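Local coordinates for secreted protein (Streptomyces lividans TK24, PDB 5LXZ) that binds copper as a metalloradical protein of the galactose oxidase-like AA5 family and probably works as a secreted copper-radical oxidase, at residues M114-E119 and T131-K136; K123-P128 and G200-N205; D397-E402 and R439-D444; V418-G423 and N446-V451. The protein carries 1 engineered substitution. One frame throughout, in Å; residues are numbered along the deposited sequence. Where two conformers were deposited one is given.

Contact 1 of 4, residues M114-E119 and T131-K136; sequences MVVHNE and TKFTGK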
loop_
_atom_site.group_PDB
_atom_site.type_symbol
_atom_site.label_atom_id
_atom_site.label_comp_id
_atom_site.label_asym_id
_atom_site.label_seq_id
_atom_site.Cartn_x
_atom_site.Cartn_y
_atom_site.Cartn_z
ATOM N N MET A 114 -12.768 18.839 -12.364
ATOM C CA MET A 114 -12.014 19.010 -13.592
ATOM C C MET A 114 -10.982 20.101 -13.401
ATOM O O MET A 114 -11.322 21.212 -12.935
ATOM C CB MET A 114 -12.983 19.437 -14.695
ATOM C CG MET A 114 -12.396 19.581 -16.086
ATOM S SD MET A 114 -11.884 18.012 -16.799
ATOM C CE MET A 114 -13.410 17.090 -16.822
ATOM N N VAL A 115 -9.727 19.815 -13.737
ATOM C CA VAL A 115 -8.681 20.839 -13.698
ATOM C C VAL A 115 -8.562 21.361 -15.103
ATOM O O VAL A 115 -8.060 20.685 -15.981
ATOM C CB VAL A 115 -7.353 20.297 -13.196
ATOM C CG1 VAL A 115 -6.288 21.405 -13.204
ATOM C CG2 VAL A 115 -7.559 19.696 -11.828
ATOM N N VAL A 116 -9.012 22.593 -15.342
ATOM C CA VAL A 116 -8.937 23.154 -16.670
ATOM C C VAL A 116 -7.588 23.838 -16.810
ATOM O O VAL A 116 -7.173 24.582 -15.913
ATOM C CB VAL A 116 -10.093 24.136 -16.951
ATOM C CG1 VAL A 116 -10.062 24.624 -18.390
ATOM C CG2 VAL A 116 -11.451 23.541 -16.555
ATOM N N HIS A 117 -6.947 23.581 -17.936
ATOM C CA HIS A 117 -5.637 24.091 -18.301
ATOM C C HIS A 117 -5.797 25.166 -19.363
ATOM O O HIS A 117 -6.529 24.980 -20.294
ATOM C CB HIS A 117 -4.776 22.979 -18.884
ATOM C CG HIS A 117 -4.252 22.019 -17.881
ATOM N ND1 HIS A 117 -5.081 21.258 -17.087
ATOM C CD2 HIS A 117 -2.994 21.677 -17.547
ATOM C CE1 HIS A 117 -4.353 20.499 -16.297
ATOM N NE2 HIS A 117 -3.087 20.718 -16.562
ATOM N N ASN A 118 -5.120 26.305 -19.173
ATOM C CA ASN A 118 -5.075 27.369 -20.175
ATOM C C ASN A 118 -3.614 27.603 -20.529
ATOM O O ASN A 118 -2.843 28.091 -19.690
ATOM C CB ASN A 118 -5.721 28.618 -19.613
ATOM C CG ASN A 118 -5.618 29.806 -20.558
ATOM O OD1 ASN A 118 -5.366 29.665 -21.755
ATOM N ND2 ASN A 118 -5.855 31.002 -20.008
ATOM N N GLU A 119 -3.248 27.240 -21.762
ATOM C CA GLU A 119 -1.893 27.420 -22.266
ATOM C C GLU A 119 -1.650 28.831 -22.823
ATOM O O GLU A 119 -0.555 29.127 -23.224
ATOM C CB GLU A 119 -1.599 26.399 -23.360
ATOM C CG GLU A 119 -1.701 24.964 -22.864
ATOM C CD GLU A 119 -1.132 23.957 -23.840
ATOM O OE1 GLU A 119 -1.014 24.272 -25.039
ATOM O OE2 GLU A 119 -0.812 22.844 -23.391
ATOM N N THR A 131 -20.823 24.169 -19.557
ATOM C CA THR A 131 -19.743 23.752 -20.462
ATOM C C THR A 131 -19.617 22.228 -20.400
ATOM O O THR A 131 -19.599 21.644 -19.310
ATOM C CB THR A 131 -18.429 24.445 -20.101
ATOM O OG1 THR A 131 -18.547 25.850 -20.336
ATOM C CG2 THR A 131 -17.217 23.927 -20.918
ATOM N N LYS A 132 -19.494 21.626 -21.586
ATOM C CA LYS A 132 -19.353 20.182 -21.742
ATOM C C LYS A 132 -17.902 19.829 -21.957
ATOM O O LYS A 132 -17.201 20.492 -22.724
ATOM C CB LYS A 132 -20.145 19.707 -22.930
ATOM C CG LYS A 132 -21.640 19.648 -22.687
ATOM C CD LYS A 132 -22.411 19.301 -23.942
ATOM C CE LYS A 132 -23.892 19.104 -23.638
ATOM N NZ LYS A 132 -24.515 18.402 -24.790
ATOM N N PHE A 133 -17.452 18.800 -21.231
ATOM C CA PHE A 133 -16.077 18.318 -21.267
ATOM C C PHE A 133 -16.185 16.869 -21.663
ATOM O O PHE A 133 -16.917 16.124 -21.023
ATOM C CB PHE A 133 -15.459 18.404 -19.885
ATOM C CG PHE A 133 -15.296 19.781 -19.365
ATOM C CD1 PHE A 133 -16.346 20.391 -18.678
ATOM C CD2 PHE A 133 -14.093 20.463 -19.512
ATOM C CE1 PHE A 133 -16.178 21.671 -18.168
ATOM C CE2 PHE A 133 -13.922 21.754 -18.992
ATOM C CZ PHE A 133 -14.979 22.341 -18.325
ATOM N N THR A 134 -15.452 16.445 -22.703
ATOM C CA THR A 134 -15.559 15.065 -23.214
ATOM C C THR A 134 -14.177 14.410 -23.163
ATOM O O THR A 134 -13.210 14.965 -23.651
ATOM C CB THR A 134 -16.138 15.049 -24.625
ATOM O OG1 THR A 134 -17.425 15.673 -24.584
ATOM C CG2 THR A 134 -16.301 13.667 -25.151
ATOM N N GLY A 135 -14.107 13.214 -22.575
ATOM C CA GLY A 135 -12.827 12.552 -22.395
ATOM C C GLY A 135 -12.313 12.092 -23.744
ATOM O O GLY A 135 -12.995 11.372 -24.493
ATOM N N LYS A 136 -11.089 12.467 -24.068
ATOM C CA LYS A 136 -10.558 12.142 -25.385
ATOM C C LYS A 136 -10.340 10.638 -25.571
ATOM O O LYS A 136 -10.454 10.112 -26.684
ATOM C CB LYS A 136 -9.283 12.940 -25.630
ATOM C CG LYS A 136 -9.601 14.411 -25.728
ATOM C CD LYS A 136 -8.339 15.242 -25.773
ATOM C CE LYS A 136 -8.664 16.719 -25.793
ATOM N NZ LYS A 136 -7.448 17.542 -25.778
#
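M114 lies over one face of the F133 ring, with its CG 4.2 Å from the ring centroid and only 22° off the ring normal, a CH-pi contact placed toward the CD2 and CE2 rim. The two side chains run past each other in opposite directions. M114 leaves its strand with CG anti to the backbone N (chi1 -176°) and then bends at both following torsions, which folds the thioether back along the ring: SD sits obliquely, 4.9 Å from the F133 centroid, in a Met-aromatic contact, and CE ends 3.9 Å from F133 CB. V116, two residues on and on the same side of the strand, crosses F133 at about a right angle and presents CG2 obliquely to F133 CE2 at 3.9 Å. These are strands of the GlxA beta barrel domain that are not direct partners: 111-118 pairs with 164-177 and 206-210, while 132-135 pairs with 141-144 and 191-195. Replacing F133 with an alanine would probably leave the M114 thioether without its ring surface and open a gap beside V116. V176 touches both M114 and F133, V195 also packs on F133, and M114 meets Y193 and A210.

Contact 2 of 4, residues K123-P128 and G200-N205; sequences KPITLP and GADARN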
loop_
_atom_site.group_PDB
_atom_site.type_symbol
_atom_site.label_atom_id
_atom_site.label_comp_id
_atom_site.label_asym_id
_atom_site.label_seq_id
_atom_site.Cartn_x
_atom_site.Cartn_y
_atom_site.Cartn_z
ATOM N N LYS A 123 -4.322 35.844 -22.179
ATOM C CA LYS A 123 -5.640 36.077 -21.636
ATOM C C LYS A 123 -6.115 34.887 -20.812
ATOM O O LYS A 123 -5.677 33.743 -21.041
ATOM C CB LYS A 123 -6.659 36.428 -22.730
ATOM C CG LYS A 123 -6.860 35.402 -23.814
ATOM C CD LYS A 123 -7.863 35.870 -24.867
ATOM C CE LYS A 123 -8.078 34.813 -25.945
ATOM N NZ LYS A 123 -8.986 33.704 -25.512
ATOM N N PRO A 124 -6.987 35.160 -19.832
ATOM C CA PRO A 124 -7.687 34.110 -19.131
ATOM C C PRO A 124 -8.825 33.670 -19.995
ATOM O O PRO A 124 -9.120 34.285 -21.013
ATOM C CB PRO A 124 -8.219 34.823 -17.889
ATOM C CG PRO A 124 -8.545 36.204 -18.406
ATOM C CD PRO A 124 -7.425 36.498 -19.369
ATOM N N ILE A 125 -9.488 32.598 -19.603
ATOM C CA ILE A 125 -10.675 32.199 -20.298
ATOM C C ILE A 125 -11.713 31.798 -19.262
ATOM O O ILE A 125 -11.392 31.140 -18.266
ATOM C CB ILE A 125 -10.375 31.062 -21.335
ATOM C CG1 ILE A 125 -11.626 30.708 -22.120
ATOM C CG2 ILE A 125 -9.732 29.839 -20.644
ATOM C CD1 ILE A 125 -11.389 29.812 -23.329
ATOM N N THR A 126 -12.942 32.203 -19.501
ATOM C CA THR A 126 -14.043 31.839 -18.644
ATOM C C THR A 126 -14.901 30.856 -19.402
ATOM O O THR A 126 -15.348 31.117 -20.522
ATOM C CB THR A 126 -14.837 33.090 -18.147
ATOM O OG1 THR A 126 -13.983 33.819 -17.255
ATOM C CG2 THR A 126 -16.079 32.656 -17.386
ATOM N N LEU A 127 -15.143 29.702 -18.782
ATOM C CA LEU A 127 -16.049 28.756 -19.341
ATOM C C LEU A 127 -17.341 28.852 -18.543
ATOM O O LEU A 127 -17.329 28.621 -17.333
ATOM C CB LEU A 127 -15.465 27.341 -19.234
ATOM C CG LEU A 127 -14.081 27.193 -19.863
ATOM C CD1 LEU A 127 -13.532 25.802 -19.573
ATOM C CD2 LEU A 127 -14.111 27.444 -21.366
ATOM N N PRO A 128 -18.459 29.168 -19.211
ATOM C CA PRO A 128 -19.712 29.245 -18.469
ATOM C C PRO A 128 -20.193 27.955 -17.848
ATOM O O PRO A 128 -19.825 26.837 -18.272
ATOM C CB PRO A 128 -20.744 29.666 -19.546
ATOM C CG PRO A 128 -20.130 29.275 -20.849
ATOM C CD PRO A 128 -18.643 29.328 -20.669
ATOM N N GLY A 200 -10.275 26.977 -32.922
ATOM C CA GLY A 200 -9.046 27.703 -33.200
ATOM C C GLY A 200 -8.097 27.673 -32.026
ATOM O O GLY A 200 -7.902 26.620 -31.402
ATOM N N ALA A 201 -7.481 28.820 -31.721
ATOM C CA ALA A 201 -6.477 28.877 -30.647
ATOM C C ALA A 201 -7.051 28.483 -29.277
ATOM O O ALA A 201 -6.389 27.802 -28.511
ATOM C CB ALA A 201 -5.817 30.254 -30.556
ATOM N N ASP A 202 -8.264 28.920 -28.980
ATOM C CA ASP A 202 -8.873 28.606 -27.693
ATOM C C ASP A 202 -8.982 27.086 -27.532
ATOM O O ASP A 202 -8.735 26.581 -26.447
ATOM C CB ASP A 202 -10.238 29.211 -27.541
ATOM C CG ASP A 202 -10.217 30.738 -27.346
ATOM O OD1 ASP A 202 -9.152 31.358 -27.105
ATOM O OD2 ASP A 202 -11.337 31.296 -27.433
ATOM N N ALA A 203 -9.317 26.381 -28.605
ATOM C CA ALA A 203 -9.387 24.912 -28.562
ATOM C C ALA A 203 -8.032 24.276 -28.351
ATOM O O ALA A 203 -7.909 23.315 -27.579
ATOM C CB ALA A 203 -10.009 24.360 -29.828
ATOM N N ARG A 204 -7.007 24.794 -29.027
ATOM C CA ARG A 204 -5.653 24.259 -28.853
ATOM C C ARG A 204 -5.136 24.520 -27.449
ATOM O O ARG A 204 -4.492 23.662 -26.840
ATOM C CB ARG A 204 -4.681 24.858 -29.875
ATOM C CG ARG A 204 -4.957 24.470 -31.324
ATOM C CD ARG A 204 -3.789 24.864 -32.237
ATOM N NE ARG A 204 -3.521 26.303 -32.203
ATOM C CZ ARG A 204 -4.179 27.240 -32.899
ATOM N NH1 ARG A 204 -5.169 26.932 -33.732
ATOM N NH2 ARG A 204 -3.831 28.528 -32.775
ATOM N N ASN A 205 -5.509 25.677 -26.891
ATOM C CA ASN A 205 -4.946 26.134 -25.642
ATOM C C ASN A 205 -5.710 25.762 -24.377
ATOM O O ASN A 205 -5.205 25.988 -23.288
ATOM C CB ASN A 205 -4.870 27.666 -25.688
ATOM C CG ASN A 205 -3.889 28.197 -26.739
ATOM O OD1 ASN A 205 -2.942 27.530 -27.108
ATOM N ND2 ASN A 205 -4.124 29.425 -27.201
#
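K123 and D202 form a salt bridge, K123 NZ giving a hydrogen bond to D202 OD1 at 2.8 Å. The ammonium comes in on the syn side of that oxygen, 25° out of the carboxylate plane, and clearly prefers it, since D202 OD2 is 3.9 Å from K123 NZ. Beyond CB the lysine chain is extended until chi4 (78°), where a bend turns NZ in toward the acid, and the two side chains cross at about a right angle. The apolar part is slight: the tip of the isoleucine just reaches the carboxylate carbon, I125 CD1 to D202 CG 4.3 Å, and I125 also packs on N118, V150 and L198. Swapping D202 for an alanine would probably leave the K123 ammonium without its mate on the helix and uncover the end of I125. Backbone bonds order each side: R204 N binds G200 O and N205 N binds A201 O on the helix, while I125 and L127 pair with V150 and V148; T206 OG1 adds a side-chain bond to D202 O. The arrangement is a surface salt bridge in the GlxA beta barrel domain, linking the loop that leads into the antiparallel ribbon 125-127 with 148-150 to the short helix 200-205.

Contact 3 of 4, residues D397-E402 and R439-D444; sequences DGPSLE and RLYHPD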
loop_
_atom_site.group_PDB
_atom_site.type_symbol
_atom_site.label_atom_id
_atom_site.label_comp_id
_atom_site.label_asym_id
_atom_site.label_seq_id
_atom_site.Cartn_x
_atom_site.Cartn_y
_atom_site.Cartn_z
ATOM N N ASP A 397 -0.693 -18.094 -13.798
ATOM C CA ASP A 397 -1.698 -18.144 -12.748
ATOM C C ASP A 397 -1.274 -19.119 -11.658
ATOM O O ASP A 397 -0.729 -20.203 -11.937
ATOM C CB ASP A 397 -3.078 -18.585 -13.277
ATOM C CG ASP A 397 -3.737 -17.562 -14.150
ATOM O OD1 ASP A 397 -3.179 -16.459 -14.327
ATOM O OD2 ASP A 397 -4.862 -17.837 -14.674
ATOM N N GLY A 398 -1.525 -18.715 -10.415
ATOM C CA GLY A 398 -1.434 -19.610 -9.261
ATOM C C GLY A 398 -2.825 -20.107 -8.906
ATOM O O GLY A 398 -3.778 -20.031 -9.702
ATOM N N PRO A 399 -2.980 -20.623 -7.689
ATOM C CA PRO A 399 -4.297 -21.071 -7.275
ATOM C C PRO A 399 -5.277 -19.928 -7.146
ATOM O O PRO A 399 -4.903 -18.792 -6.765
ATOM C CB PRO A 399 -4.028 -21.721 -5.897
ATOM C CG PRO A 399 -2.851 -20.978 -5.387
ATOM C CD PRO A 399 -1.999 -20.675 -6.578
ATOM N N SER A 400 -6.542 -20.211 -7.404
ATOM C CA SER A 400 -7.566 -19.202 -7.292
ATOM C C SER A 400 -8.278 -19.153 -5.957
ATOM O O SER A 400 -8.380 -20.168 -5.262
ATOM C CB SER A 400 -8.609 -19.366 -8.384
ATOM O OG SER A 400 -7.999 -19.146 -9.636
ATOM N N LEU A 401 -8.784 -17.974 -5.634
ATOM C CA LEU A 401 -9.734 -17.763 -4.569
ATOM C C LEU A 401 -11.102 -18.235 -5.050
ATOM O O LEU A 401 -11.286 -18.523 -6.248
ATOM C CB LEU A 401 -9.790 -16.284 -4.224
ATOM C CG LEU A 401 -8.455 -15.665 -3.819
ATOM C CD1 LEU A 401 -8.526 -14.150 -3.851
ATOM C CD2 LEU A 401 -8.022 -16.151 -2.455
ATOM N N GLU A 402 -12.059 -18.298 -4.151
ATOM C CA GLU A 402 -13.428 -18.678 -4.524
ATOM C C GLU A 402 -14.150 -17.537 -5.233
ATOM O O GLU A 402 -14.901 -17.791 -6.164
ATOM C CB GLU A 402 -14.244 -19.183 -3.318
ATOM C CG GLU A 402 -15.691 -19.559 -3.660
ATOM C CD GLU A 402 -16.617 -19.762 -2.479
ATOM O OE1 GLU A 402 -16.250 -19.483 -1.337
ATOM O OE2 GLU A 402 -17.769 -20.238 -2.723
ATOM N N ARG A 439 -7.133 -18.050 3.989
ATOM C CA ARG A 439 -6.430 -19.151 3.424
ATOM C C ARG A 439 -4.959 -19.040 3.743
ATOM O O ARG A 439 -4.413 -17.937 3.884
ATOM C CB ARG A 439 -6.556 -19.176 1.907
ATOM C CG ARG A 439 -7.954 -19.450 1.414
ATOM C CD ARG A 439 -8.078 -19.035 -0.036
ATOM N NE ARG A 439 -9.377 -19.447 -0.572
ATOM C CZ ARG A 439 -10.534 -18.854 -0.307
ATOM N NH1 ARG A 439 -10.605 -17.749 0.424
ATOM N NH2 ARG A 439 -11.683 -19.380 -0.788
ATOM N N LEU A 440 -4.312 -20.182 3.817
ATOM C CA LEU A 440 -2.874 -20.267 3.753
ATOM C C LEU A 440 -2.436 -20.688 2.376
ATOM O O LEU A 440 -2.890 -21.735 1.857
ATOM C CB LEU A 440 -2.322 -21.230 4.808
ATOM C CG LEU A 440 -2.513 -20.867 6.263
ATOM C CD1 LEU A 440 -2.113 -22.038 7.129
ATOM C CD2 LEU A 440 -1.752 -19.608 6.674
ATOM N N TYR A 441 -1.570 -19.904 1.740
ATOM C CA TYR A 441 -0.908 -20.301 0.499
ATOM C C TYR A 441 0.368 -21.026 0.878
ATOM O O TYR A 441 1.130 -20.567 1.731
ATOM C CB TYR A 441 -0.554 -19.079 -0.340
ATOM C CG TYR A 441 0.238 -19.441 -1.555
ATOM C CD1 TYR A 441 -0.338 -20.181 -2.599
ATOM C CD2 TYR A 441 1.582 -19.134 -1.652
ATOM C CE1 TYR A 441 0.430 -20.580 -3.690
ATOM C CE2 TYR A 441 2.323 -19.478 -2.745
ATOM C CZ TYR A 441 1.752 -20.218 -3.769
ATOM O OH TYR A 441 2.525 -20.588 -4.838
ATOM N N HIS A 442 0.594 -22.170 0.254
ATOM C CA HIS A 442 1.754 -22.975 0.513
ATOM C C HIS A 442 2.614 -22.958 -0.749
ATOM O O HIS A 442 2.220 -23.551 -1.746
ATOM C CB HIS A 442 1.283 -24.392 0.817
ATOM C CG HIS A 442 0.518 -24.506 2.095
ATOM N ND1 HIS A 442 1.123 -24.371 3.330
ATOM C CD2 HIS A 442 -0.791 -24.711 2.332
ATOM C CE1 HIS A 442 0.210 -24.507 4.276
ATOM N NE2 HIS A 442 -0.956 -24.727 3.697
ATOM N N PRO A 443 3.752 -22.236 -0.748
ATOM C CA PRO A 443 4.559 -22.152 -1.995
ATOM C C PRO A 443 5.095 -23.504 -2.482
ATOM O O PRO A 443 5.252 -23.702 -3.690
ATOM C CB PRO A 443 5.715 -21.209 -1.633
ATOM C CG PRO A 443 5.238 -20.455 -0.447
ATOM C CD PRO A 443 4.228 -21.297 0.284
ATOM N N ASP A 444 5.324 -24.431 -1.558
ATOM C CA ASP A 444 5.867 -25.743 -1.934
ATOM C C ASP A 444 4.862 -26.618 -2.703
ATOM O O ASP A 444 5.270 -27.396 -3.582
ATOM C CB ASP A 444 6.522 -26.466 -0.729
ATOM C CG ASP A 444 5.566 -26.694 0.458
ATOM O OD1 ASP A 444 4.396 -26.246 0.435
ATOM O OD2 ASP A 444 6.015 -27.324 1.448
HETATM O O HOH W 1 -9.095 -21.299 -2.745
#
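R439 NE gives its N-H to a water 2.9 Å away, and the same water donates to S400 O, also at 2.9 Å, so one solvent molecule ties the arginine to the backbone of 397-402. The setting is a kelch beta-propeller: R439 and Y441 sit on the third strand of the four-stranded blade that runs from 409-412 to 447-450, and 397-402 leaves the last strand of the preceding blade, 395-397, on its way to this one. From CG to NE the R439 chain is extended (chi3 173°), which carries the guanidinium across to the linker. L401 CD2 lies 3.8 Å from R439 CD and obliquely to the guanidinium, while L401 CA lies above one face of that group, offset toward its rim. E402 lays its CB against the guanidinium, 3.6 Å from R439 NH2. The two charged ends are near but not in contact, E402 OE1 being 4.6 Å from R439 NH2; Q437 serves both, its NE2 bonding to E402 and its OE1 to R439. Further along, the ring of F448 touches P399, L401 and R439 alike. P399 crosses the Y441 side chain at about a right angle and meets the aromatic ring at its edge, near the ring plane, with P399 CG 3.7 Å from Y441 CE1, while Y441 OH is bonded to N446 OD1.

Contact 4 of 4, residues V418-G423 and N446-V451; sequences VLVSGG and NEFERV. With EDO (1,2-ethanediol), chain H.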
loop_
_atom_site.group_PDB
_atom_site.type_symbol
_atom_site.label_atom_id
_atom_site.label_comp_id
_atom_site.label_asym_id
_atom_site.label_seq_id
_atom_site.Cartn_x
_atom_site.Cartn_y
_atom_site.Cartn_z
ATOM N N VAL A 418 1.847 -18.177 3.366
ATOM C CA VAL A 418 1.354 -16.821 3.251
ATOM C C VAL A 418 -0.120 -16.820 3.622
ATOM O O VAL A 418 -0.918 -17.504 3.009
ATOM C CB VAL A 418 1.540 -16.245 1.845
ATOM C CG1 VAL A 418 1.050 -14.787 1.795
ATOM C CG2 VAL A 418 3.007 -16.308 1.443
ATOM N N LEU A 419 -0.494 -16.053 4.605
ATOM C CA LEU A 419 -1.880 -15.882 5.001
ATOM C C LEU A 419 -2.563 -14.874 4.119
ATOM O O LEU A 419 -2.135 -13.708 4.106
ATOM C CB LEU A 419 -1.987 -15.471 6.464
ATOM C CG LEU A 419 -3.366 -15.230 7.045
ATOM C CD1 LEU A 419 -4.218 -16.479 7.032
ATOM C CD2 LEU A 419 -3.255 -14.631 8.448
ATOM N N VAL A 420 -3.602 -15.279 3.398
ATOM C CA VAL A 420 -4.357 -14.439 2.490
ATOM C C VAL A 420 -5.769 -14.395 3.018
ATOM O O VAL A 420 -6.435 -15.449 3.120
ATOM C CB VAL A 420 -4.307 -14.995 1.060
ATOM C CG1 VAL A 420 -5.150 -14.153 0.136
ATOM C CG2 VAL A 420 -2.875 -15.086 0.581
ATOM N N SER A 421 -6.227 -13.227 3.427
ATOM C CA SER A 421 -7.474 -13.110 4.187
ATOM C C SER A 421 -8.258 -11.874 3.828
ATOM O O SER A 421 -7.703 -10.830 3.507
ATOM C CB SER A 421 -7.136 -13.125 5.701
ATOM O OG SER A 421 -8.292 -13.183 6.515
ATOM N N GLY A 422 -9.564 -11.974 3.997
ATOM C CA GLY A 422 -10.414 -10.827 3.889
ATOM C C GLY A 422 -10.529 -10.292 2.490
ATOM O O GLY A 422 -10.385 -11.035 1.503
ATOM N N GLY A 423 -10.800 -9.003 2.402
ATOM C CA GLY A 423 -11.121 -8.382 1.157
ATOM C C GLY A 423 -12.612 -8.326 0.909
ATOM O O GLY A 423 -13.393 -8.710 1.782
ATOM N N ASN A 446 2.039 -24.999 -4.137
ATOM C CA ASN A 446 1.301 -24.041 -4.970
ATOM C C ASN A 446 -0.199 -24.136 -4.839
ATOM O O ASN A 446 -0.938 -23.924 -5.808
ATOM C CB ASN A 446 1.763 -24.130 -6.429
ATOM C CG ASN A 446 1.403 -22.898 -7.249
ATOM O OD1 ASN A 446 1.321 -21.777 -6.752
ATOM N ND2 ASN A 446 1.219 -23.101 -8.520
ATOM N N GLU A 447 -0.658 -24.387 -3.610
ATOM C CA GLU A 447 -2.078 -24.461 -3.340
ATOM C C GLU A 447 -2.470 -23.631 -2.149
ATOM O O GLU A 447 -1.653 -23.343 -1.286
ATOM C CB GLU A 447 -2.508 -25.919 -3.073
ATOM C CG GLU A 447 -2.226 -26.884 -4.230
ATOM C CD GLU A 447 -3.196 -26.804 -5.376
ATOM O OE1 GLU A 447 -3.894 -25.780 -5.579
ATOM O OE2 GLU A 447 -3.267 -27.816 -6.140
ATOM N N PHE A 448 -3.751 -23.317 -2.094
ATOM C CA PHE A 448 -4.390 -22.702 -0.929
ATOM C C PHE A 448 -5.016 -23.771 -0.044
ATOM O O PHE A 448 -5.563 -24.760 -0.534
ATOM C CB PHE A 448 -5.533 -21.788 -1.354
ATOM C CG PHE A 448 -5.119 -20.416 -1.810
ATOM C CD1 PHE A 448 -4.383 -19.602 -0.987
ATOM C CD2 PHE A 448 -5.616 -19.893 -3.000
ATOM C CE1 PHE A 448 -4.066 -18.307 -1.380
ATOM C CE2 PHE A 448 -5.295 -18.609 -3.404
ATOM C CZ PHE A 448 -4.533 -17.817 -2.581
ATOM N N GLU A 449 -4.931 -23.526 1.255
ATOM C CA GLU A 449 -5.617 -24.307 2.289
ATOM C C GLU A 449 -6.535 -23.327 2.992
ATOM O O GLU A 449 -6.071 -22.329 3.518
ATOM C CB GLU A 449 -4.598 -24.879 3.261
ATOM C CG GLU A 449 -5.190 -25.518 4.507
ATOM C CD GLU A 449 -4.137 -25.854 5.554
ATOM O OE1 GLU A 449 -2.945 -25.527 5.378
ATOM O OE2 GLU A 449 -4.515 -26.434 6.619
ATOM N N ARG A 450 -7.831 -23.572 2.996
ATOM C CA ARG A 450 -8.741 -22.769 3.768
ATOM C C ARG A 450 -8.516 -22.968 5.270
ATOM O O ARG A 450 -8.325 -24.086 5.749
ATOM C CB ARG A 450 -10.155 -23.161 3.392
ATOM C CG ARG A 450 -11.172 -22.252 3.939
ATOM C CD ARG A 450 -11.514 -21.096 3.036
ATOM N NE ARG A 450 -12.676 -20.533 3.686
ATOM C CZ ARG A 450 -13.939 -20.657 3.339
ATOM N NH1 ARG A 450 -14.294 -21.238 2.195
ATOM N NH2 ARG A 450 -14.857 -20.128 4.118
ATOM N N VAL A 451 -8.511 -21.871 5.999
ATOM C CA VAL A 451 -8.372 -21.884 7.452
ATOM C C VAL A 451 -9.580 -21.184 8.099
ATOM O O VAL A 451 -10.555 -20.958 7.419
ATOM C CB VAL A 451 -7.006 -21.368 7.907
ATOM C CG1 VAL A 451 -5.894 -22.308 7.446
ATOM C CG2 VAL A 451 -6.748 -19.897 7.466
HETATM C C1 EDO H . -2.745 -23.760 -9.953
HETATM O O1 EDO H . -1.856 -23.473 -11.037
HETATM C C2 EDO H . -1.887 -24.074 -8.736
HETATM O O2 EDO H . -2.560 -24.878 -7.761
#
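F448 turns the edge of its ring to V420, whose CG2 lies near the ring plane and 4.0 Å from F448 CE1. The V420 CB is almost as near, at 4.1 Å from the same F448 CE1, so a single ring corner fits against the branch point of the valine, and the two side chains cross at about a right angle. F448 has CG beside its backbone N (chi1 -81°), and this torsion carries the ring across the intervening strand toward V420. A second pair forms on the other face of the sheet. L419 starts out pointing away from 446-451, but its chi2 of 63° carries CD1 round to V451 CG2 at 4.3 Å, a looser apolar touch. The strands that bear these residues are not adjacent: 438-442 runs between them, its R439 and Y441 bonded through the backbone to V420 and V418. V420 and F448 thus meet over strand 438-442, beside R439, and L419 and V451 close over L440. At the beginning of 446-451, N446 and E447 both face H442 in a G1 beta bulge. Here a 1,2-ethanediol, probably from the crystallisation liquor, donates from its O2 to N446 O at 2.7 Å and lays its C2 3.3 Å from N446 ND2. In the propeller this kelch blade lies between two others: F448 packs on T383 of strand 383-387 on one side, while on the other L419 meets L472 and F474 of strand 472-476.

Overall arrangement
The four contacts form two clusters far apart in the fold, one in the beta barrel domain and one in the propeller, with roughly 45 Å or more between their centres. Contacts 1 and 2 lie about 10 Å apart, centre to centre; contacts 3 and 4, about 6 Å apart, both reach the same propeller blade, contact 3 by docking the incoming linker on its third strand. Contacts 1 and 4 are buried and wholly apolar across their segments, each joining strands that are not direct partners. Contact 2 is a surface contact held by charge, joined to contact 1 through E119 N to N205 O. Contact 3, partly buried, mixes apolar packing with a water bridge and meets contact 4 at H442 and E449.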